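Local coordinates for protein cytochrome P450 reductase (Amycolatopsis methanolica 239, PDB 5OGX) that passes electrons from NADH through FAD and a [2Fe-2S] cluster to a partner cytochrome P450 that O-demethylates lignin-derived aromatic compounds, at residues 155-160 against 225-230; 254-259 against 264-269; 110-113 against 117-120. All coordinates share one frame; numbering follows the deposited sequence. Where two conformers were deposited one is given.

In the fold
The three contacts lie at or near the seam between the FAD-binding and NAD-binding domains, and their chemistry follows their place. Contact 1 is a surface ion pair that crosses from one domain to the other. Contact 2 lies wholly in the NAD-binding domain, where aromatic rings, partly buried, bind a helix to the strand that follows it. Contact 3, a partly buried hairpin of the FAD-binding domain, combines a backbone ladder with an ion pair whose aspartate is exposed. Contacts 1 and 2 share no element but abut: L230 packs against I259 and F266. Arginines draw near in pairs, R227 with R255 and R255 with R119, among the carboxylates of E157, E162 and D252.

Contact 1: residues 155-160 against 225-230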
# COMPACT_ATOMS: atom_id res chain seq x y z
N ALA A 155 -11.52 7.67 -2.97
CA ALA A 155 -12.55 6.71 -2.61
C ALA A 155 -13.82 6.89 -3.43
O ALA A 155 -14.60 5.93 -3.57
CB ALA A 155 -12.87 6.80 -1.12
N ASP A 156 -14.05 8.08 -3.99
CA ASP A 156 -15.21 8.30 -4.83
C ASP A 156 -15.05 7.69 -6.22
O ASP A 156 -16.05 7.51 -6.92
CB ASP A 156 -15.47 9.80 -4.97
CG ASP A 156 -14.30 10.52 -5.61
OD1 ASP A 156 -13.21 10.52 -5.01
OD2 ASP A 156 -14.46 11.05 -6.73
N GLU A 157 -13.82 7.42 -6.64
CA GLU A 157 -13.56 6.76 -7.92
C GLU A 157 -13.65 5.25 -7.69
O GLU A 157 -12.66 4.53 -7.64
CB GLU A 157 -12.20 7.18 -8.47
CG GLU A 157 -12.05 8.70 -8.63
CD GLU A 157 -10.62 9.16 -8.91
OE1 GLU A 157 -9.65 8.49 -8.48
OE2 GLU A 157 -10.47 10.23 -9.54
N ASP A 158 -14.89 4.78 -7.48
CA ASP A 158 -15.06 3.45 -6.91
C ASP A 158 -15.42 2.38 -7.92
O ASP A 158 -15.61 1.22 -7.53
CB ASP A 158 -16.11 3.48 -5.78
CG ASP A 158 -17.46 4.02 -6.21
OD1 ASP A 158 -17.68 4.24 -7.42
OD2 ASP A 158 -18.31 4.22 -5.32
N LYS A 159 -15.49 2.71 -9.21
CA LYS A 159 -15.84 1.74 -10.23
C LYS A 159 -14.73 1.45 -11.22
O LYS A 159 -14.84 0.47 -11.98
CB LYS A 159 -17.08 2.21 -11.01
CG LYS A 159 -18.37 2.09 -10.23
CD LYS A 159 -18.97 0.71 -10.39
CE LYS A 159 -19.86 0.64 -11.62
NZ LYS A 159 -20.11 -0.75 -12.05
N VAL A 160 -13.67 2.24 -11.25
CA VAL A 160 -12.56 2.02 -12.17
C VAL A 160 -11.29 2.15 -11.34
O VAL A 160 -10.94 3.25 -10.91
CB VAL A 160 -12.55 3.01 -13.34
CG1 VAL A 160 -11.33 2.77 -14.21
CG2 VAL A 160 -13.84 2.89 -14.17
N ILE A 225 -3.82 9.49 -1.68
CA ILE A 225 -3.73 10.07 -0.34
C ILE A 225 -3.64 11.60 -0.42
O ILE A 225 -4.31 12.31 0.33
CB ILE A 225 -2.53 9.48 0.42
CG1 ILE A 225 -2.81 8.01 0.76
CG2 ILE A 225 -2.25 10.28 1.69
CD1 ILE A 225 -1.55 7.21 1.04
N ALA A 226 -2.78 12.12 -1.31
CA ALA A 226 -2.62 13.57 -1.42
C ALA A 226 -3.92 14.24 -1.85
O ALA A 226 -4.32 15.27 -1.29
CB ALA A 226 -1.51 13.90 -2.41
N ARG A 227 -4.60 13.67 -2.85
CA ARG A 227 -5.86 14.26 -3.29
C ARG A 227 -6.91 14.21 -2.19
O ARG A 227 -7.69 15.16 -2.02
CB ARG A 227 -6.37 13.55 -4.54
CG ARG A 227 -5.57 13.84 -5.79
CD ARG A 227 -6.31 13.34 -7.02
NE ARG A 227 -6.23 11.89 -7.20
CZ ARG A 227 -7.14 11.18 -7.87
NH1 ARG A 227 -6.99 9.86 -8.00
NH2 ARG A 227 -8.19 11.78 -8.41
N THR A 228 -6.95 13.12 -1.43
CA THR A 228 -7.92 13.03 -0.34
C THR A 228 -7.61 14.06 0.74
O THR A 228 -8.53 14.71 1.26
CB THR A 228 -7.91 11.62 0.25
OG1 THR A 228 -8.20 10.68 -0.80
CG2 THR A 228 -8.95 11.51 1.37
N ALA A 229 -6.33 14.22 1.08
CA ALA A 229 -5.97 15.15 2.14
C ALA A 229 -6.30 16.58 1.74
O ALA A 229 -6.72 17.39 2.57
CB ALA A 229 -4.48 15.03 2.46
N LEU A 230 -6.09 16.89 0.47
CA LEU A 230 -6.35 18.24 -0.01
C LEU A 230 -7.85 18.52 -0.11
O LEU A 230 -8.28 19.66 0.08
CB LEU A 230 -5.66 18.45 -1.36
CG LEU A 230 -4.14 18.61 -1.28
CD1 LEU A 230 -3.50 18.53 -2.68
CD2 LEU A 230 -3.74 19.91 -0.57
O HOH W 1 -10.64 9.54 -0.98
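The guanidinium of R227, in the conformer described here, receives the carboxylate of E157 at its edge: OE2 of E157 lies in the guanidinium plane, 3.0 Å from NH2 of R227, and their bond is nearly straight at 167°. Beside it, NH1 of R227 reaches OE1 of E157, also at 3.0 Å but more bent. The grip is end-on, one nitrogen to each oxygen, both met on the syn side but out of the carboxylate plane, OE2 more so. The two planes are turned 49° from each other, a twisted bidentate salt bridge. The glutamate runs extended beyond CG, whereas the arginine bends at chi3 (-76°) to bring its two terminal nitrogens to the carboxylate. OE1 of E157 also accepts a hydrogen bond from the backbone N of T154, and NH1 of R227 also binds the carbonyl of A152. With an alanine at E157, R227 would probably lose its charged mate across the domain boundary, leaving NH1 with the A152 carbonyl. A water adds a second bridge, accepting from N of A155 and donating to OG1 of T228. The contact thus joins the loop between strands 146-150 and 160-166 to helix 219-232, whose R227 also touches R255 and I259 on helix 253-262.

Contact 2: residues 254-259 against 264-269; sequences GRFAEI and PGFRFV
Helix 254-259 and strand 266-269 run nearly antiparallel, at 156°, their axes approaching to 8.2 Å, with F256 level with F268 and I259 with F266. F256 and F268 form an offset stack. Their centroids are 4.0 Å apart and their planes only 12° from parallel, and the overlap is generous: CD2 of F256 sits over the centre of the F268 ring, while CE1 of F268 sits over the centre of the F256 ring. The closest atoms are CD2 of F256 and CZ of F268, at 3.5 Å. The CB of F256 lies over the same face of F268, 4.1 Å from the ring centroid, in a CH-pi contact, so methylene and ring together cover that face. On F268, CG is anti to the backbone N (chi1 -177°), which carries the ring out from the strand toward the helix. One helical turn later, I259 lays its CG2 methyl over the centre of the F266 ring, 3.8 Å from the centroid and almost on the ring normal, a well-centred CH-pi contact. F266 also bears on F256: CZ of F266 approaches CD1 of F256, and CE2 of F266 comes 3.6 Å from the carbonyl O of F256. Beyond the pair, F256 touches L219 and V223 of helix 219-232, and F268 touches L240 and H242 of strand 238-244. The segments belong to one right-handed beta-alpha-beta unit of the NAD-binding domain, in which helix 253-262 covers the parallel sheet. The interface rests on one ring stack, a methyl over a ring and other apolar contacts, held mainly by dispersion, and the fit of stack and methyl probably limits how far the helix can slide or turn on its strand.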
# COMPACT_ATOMS: atom_id res chain seq x y z
N GLY A 254 1.15 16.81 -15.99
CA GLY A 254 0.03 17.72 -16.16
C GLY A 254 -1.00 17.59 -15.05
O GLY A 254 -1.57 18.59 -14.61
N ARG A 255 -1.24 16.36 -14.59
CA ARG A 255 -2.19 16.14 -13.50
C ARG A 255 -1.72 16.80 -12.21
O ARG A 255 -2.50 17.45 -11.51
CB ARG A 255 -2.43 14.64 -13.27
CG ARG A 255 -3.02 14.35 -11.90
CD ARG A 255 -4.05 13.22 -11.86
NE ARG A 255 -3.40 11.93 -12.06
CZ ARG A 255 -3.88 10.74 -11.68
NH1 ARG A 255 -5.04 10.61 -11.06
NH2 ARG A 255 -3.17 9.66 -11.96
N PHE A 256 -0.43 16.65 -11.89
CA PHE A 256 0.07 17.28 -10.67
C PHE A 256 0.10 18.79 -10.80
O PHE A 256 -0.11 19.49 -9.80
CB PHE A 256 1.45 16.73 -10.33
CG PHE A 256 1.45 15.26 -10.08
CD1 PHE A 256 0.69 14.74 -9.05
CD2 PHE A 256 2.16 14.40 -10.89
CE1 PHE A 256 0.66 13.35 -8.82
CE2 PHE A 256 2.13 13.03 -10.68
CZ PHE A 256 1.39 12.51 -9.63
N ALA A 257 0.33 19.31 -12.01
CA ALA A 257 0.30 20.75 -12.21
C ALA A 257 -1.09 21.31 -11.95
O ALA A 257 -1.24 22.38 -11.35
CB ALA A 257 0.78 21.10 -13.62
N GLU A 258 -2.13 20.57 -12.36
CA GLU A 258 -3.50 21.02 -12.08
C GLU A 258 -3.79 21.02 -10.59
O GLU A 258 -4.48 21.91 -10.09
CB GLU A 258 -4.50 20.14 -12.83
CG GLU A 258 -4.61 20.46 -14.30
CD GLU A 258 -5.95 20.06 -14.90
OE1 GLU A 258 -6.80 19.54 -14.14
OE2 GLU A 258 -6.14 20.27 -16.12
N ILE A 259 -3.28 20.02 -9.86
CA ILE A 259 -3.47 20.00 -8.41
C ILE A 259 -2.81 21.22 -7.79
O ILE A 259 -3.41 21.92 -6.97
CB ILE A 259 -2.93 18.69 -7.80
CG1 ILE A 259 -3.70 17.49 -8.37
CG2 ILE A 259 -3.09 18.73 -6.27
CD1 ILE A 259 -3.15 16.12 -7.95
N PRO A 264 -2.63 25.93 -3.14
CA PRO A 264 -1.35 26.66 -3.06
C PRO A 264 -0.34 26.05 -2.12
O PRO A 264 0.85 26.37 -2.23
CB PRO A 264 -1.78 28.06 -2.58
CG PRO A 264 -3.25 28.15 -2.96
CD PRO A 264 -3.76 26.76 -2.70
N GLY A 265 -0.77 25.16 -1.21
CA GLY A 265 0.14 24.46 -0.33
C GLY A 265 0.71 23.18 -0.89
O GLY A 265 1.58 22.56 -0.26
N PHE A 266 0.25 22.77 -2.07
CA PHE A 266 0.71 21.55 -2.70
C PHE A 266 1.91 21.85 -3.59
O PHE A 266 1.94 22.86 -4.31
CB PHE A 266 -0.40 20.92 -3.55
CG PHE A 266 0.05 19.72 -4.34
CD1 PHE A 266 0.15 18.47 -3.73
CD2 PHE A 266 0.40 19.84 -5.67
CE1 PHE A 266 0.56 17.35 -4.47
CE2 PHE A 266 0.82 18.74 -6.41
CZ PHE A 266 0.91 17.49 -5.80
N ARG A 267 2.92 20.98 -3.52
CA ARG A 267 4.04 21.03 -4.45
C ARG A 267 4.35 19.63 -4.92
O ARG A 267 4.30 18.68 -4.13
CB ARG A 267 5.31 21.64 -3.81
CG ARG A 267 5.05 22.79 -2.86
CD ARG A 267 6.19 23.82 -2.84
NE ARG A 267 7.42 23.30 -2.25
CZ ARG A 267 8.00 23.79 -1.16
NH1 ARG A 267 7.46 24.80 -0.49
NH2 ARG A 267 9.13 23.25 -0.72
N PHE A 268 4.69 19.50 -6.19
CA PHE A 268 5.14 18.24 -6.77
C PHE A 268 6.59 18.41 -7.22
O PHE A 268 6.89 19.33 -7.99
CB PHE A 268 4.28 17.83 -7.96
CG PHE A 268 4.66 16.51 -8.55
CD1 PHE A 268 4.43 15.34 -7.84
CD2 PHE A 268 5.27 16.44 -9.79
CE1 PHE A 268 4.78 14.12 -8.36
CE2 PHE A 268 5.64 15.22 -10.32
CZ PHE A 268 5.39 14.06 -9.61
N VAL A 269 7.46 17.52 -6.76
CA VAL A 269 8.90 17.67 -6.95
C VAL A 269 9.51 16.38 -7.48
O VAL A 269 9.77 15.44 -6.71
CB VAL A 269 9.60 18.07 -5.64
CG1 VAL A 269 11.08 18.33 -5.88
CG2 VAL A 269 8.91 19.26 -4.99

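Contact 3: residues 110-113 against 117-120; sequences VADI and TRRV
A111 and R119 form the hydrogen-bonded pair of this antiparallel hairpin, linked both ways (A111 N to R119 O 3.0 Å, R119 N to A111 O 2.9 Å), and I113 N gives a further bond to the carbonyl of T117. The flanking pairs V110-V120 and D112-R118 are non-hydrogen-bonded, with CA-H...O contacts from V110 and R118 between the rungs.

The ion pair lies on the face shared by V110, D112, R118 and V120. R118 grips D112 side-on, NE to OD1 at 2.9 Å and 167°, NH2 to OD2 at 3.1 Å. NE comes from above the carboxylate plane, but OD2 is met on its syn side, somewhat out of plane; the two groups are turned 53° against each other. The extended chain of R118, chi2 179°, lays it alongside D112, pointing the same way; its NH1 binds the L178 carbonyl. The V110 CG2 methyl rests by R118, near CD and 3.6 Å from NH1.

Apolar contacts join I113 CG1 to T117 CG2 at 3.7 Å and V110 CG2 to V120 CG2 at 4.4 Å. I113 also touches the R119 guanidinium, CG2 lying 3.8 Å from NH2 of R119 and CD1 over one face toward the rim, while that group pairs with D252 and E162.

The chemistry divides the work: the ladder fixes the register, the two-nitrogen grip probably limits how R118 can turn, and R119 makes a salt bridge to D252 of the NAD-binding domain, beside the FAD-binding residue H164.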
# COMPACT_ATOMS: atom_id res chain seq x y z
N VAL A 110 -4.96 -0.19 -20.88
CA VAL A 110 -3.58 -0.36 -20.47
C VAL A 110 -2.74 0.55 -21.35
O VAL A 110 -2.83 0.49 -22.59
CB VAL A 110 -3.11 -1.83 -20.57
CG1 VAL A 110 -3.50 -2.45 -21.88
CG2 VAL A 110 -1.61 -1.93 -20.35
N ALA A 111 -1.99 1.45 -20.73
CA ALA A 111 -1.32 2.53 -21.44
C ALA A 111 0.12 2.62 -20.98
O ALA A 111 0.40 2.58 -19.78
CB ALA A 111 -2.04 3.86 -21.21
N ASP A 112 1.04 2.74 -21.94
CA ASP A 112 2.44 2.99 -21.63
C ASP A 112 2.57 4.48 -21.33
O ASP A 112 2.37 5.31 -22.22
CB ASP A 112 3.33 2.56 -22.79
CG ASP A 112 3.47 1.05 -22.89
OD1 ASP A 112 4.10 0.44 -22.00
OD2 ASP A 112 2.93 0.46 -23.85
N ILE A 113 2.88 4.84 -20.09
CA ILE A 113 2.87 6.24 -19.68
C ILE A 113 4.25 6.81 -19.42
O ILE A 113 4.39 8.04 -19.36
CB ILE A 113 1.96 6.45 -18.44
CG1 ILE A 113 2.47 5.67 -17.22
CG2 ILE A 113 0.52 6.08 -18.76
CD1 ILE A 113 1.64 5.94 -15.97
N THR A 117 6.82 1.91 -17.49
CA THR A 117 5.70 2.23 -16.61
C THR A 117 4.39 2.14 -17.39
O THR A 117 4.29 2.69 -18.49
CB THR A 117 5.85 3.63 -16.00
OG1 THR A 117 7.13 3.74 -15.38
CG2 THR A 117 4.77 3.85 -14.95
N ARG A 118 3.40 1.46 -16.81
CA ARG A 118 2.08 1.35 -17.41
C ARG A 118 1.00 1.76 -16.42
O ARG A 118 1.08 1.47 -15.22
CB ARG A 118 1.81 -0.07 -17.88
CG ARG A 118 2.39 -0.33 -19.24
CD ARG A 118 2.15 -1.73 -19.74
NE ARG A 118 2.36 -1.74 -21.19
CZ ARG A 118 1.92 -2.67 -22.03
NH1 ARG A 118 1.23 -3.72 -21.59
NH2 ARG A 118 2.17 -2.53 -23.33
N ARG A 119 -0.03 2.41 -16.95
CA ARG A 119 -1.27 2.62 -16.22
C ARG A 119 -2.24 1.51 -16.60
O ARG A 119 -2.37 1.17 -17.78
CB ARG A 119 -1.89 3.99 -16.54
CG ARG A 119 -2.90 4.46 -15.48
CD ARG A 119 -3.78 5.61 -15.96
NE ARG A 119 -3.02 6.64 -16.69
CZ ARG A 119 -2.33 7.62 -16.11
NH1 ARG A 119 -2.28 7.72 -14.77
NH2 ARG A 119 -1.68 8.50 -16.86
N VAL A 120 -2.89 0.93 -15.61
CA VAL A 120 -3.91 -0.09 -15.86
C VAL A 120 -5.20 0.38 -15.21
O VAL A 120 -5.23 0.69 -14.02
CB VAL A 120 -3.48 -1.46 -15.31
CG1 VAL A 120 -4.61 -2.45 -15.47
CG2 VAL A 120 -2.20 -1.94 -16.00
O HOH W 2 5.87 1.67 -20.73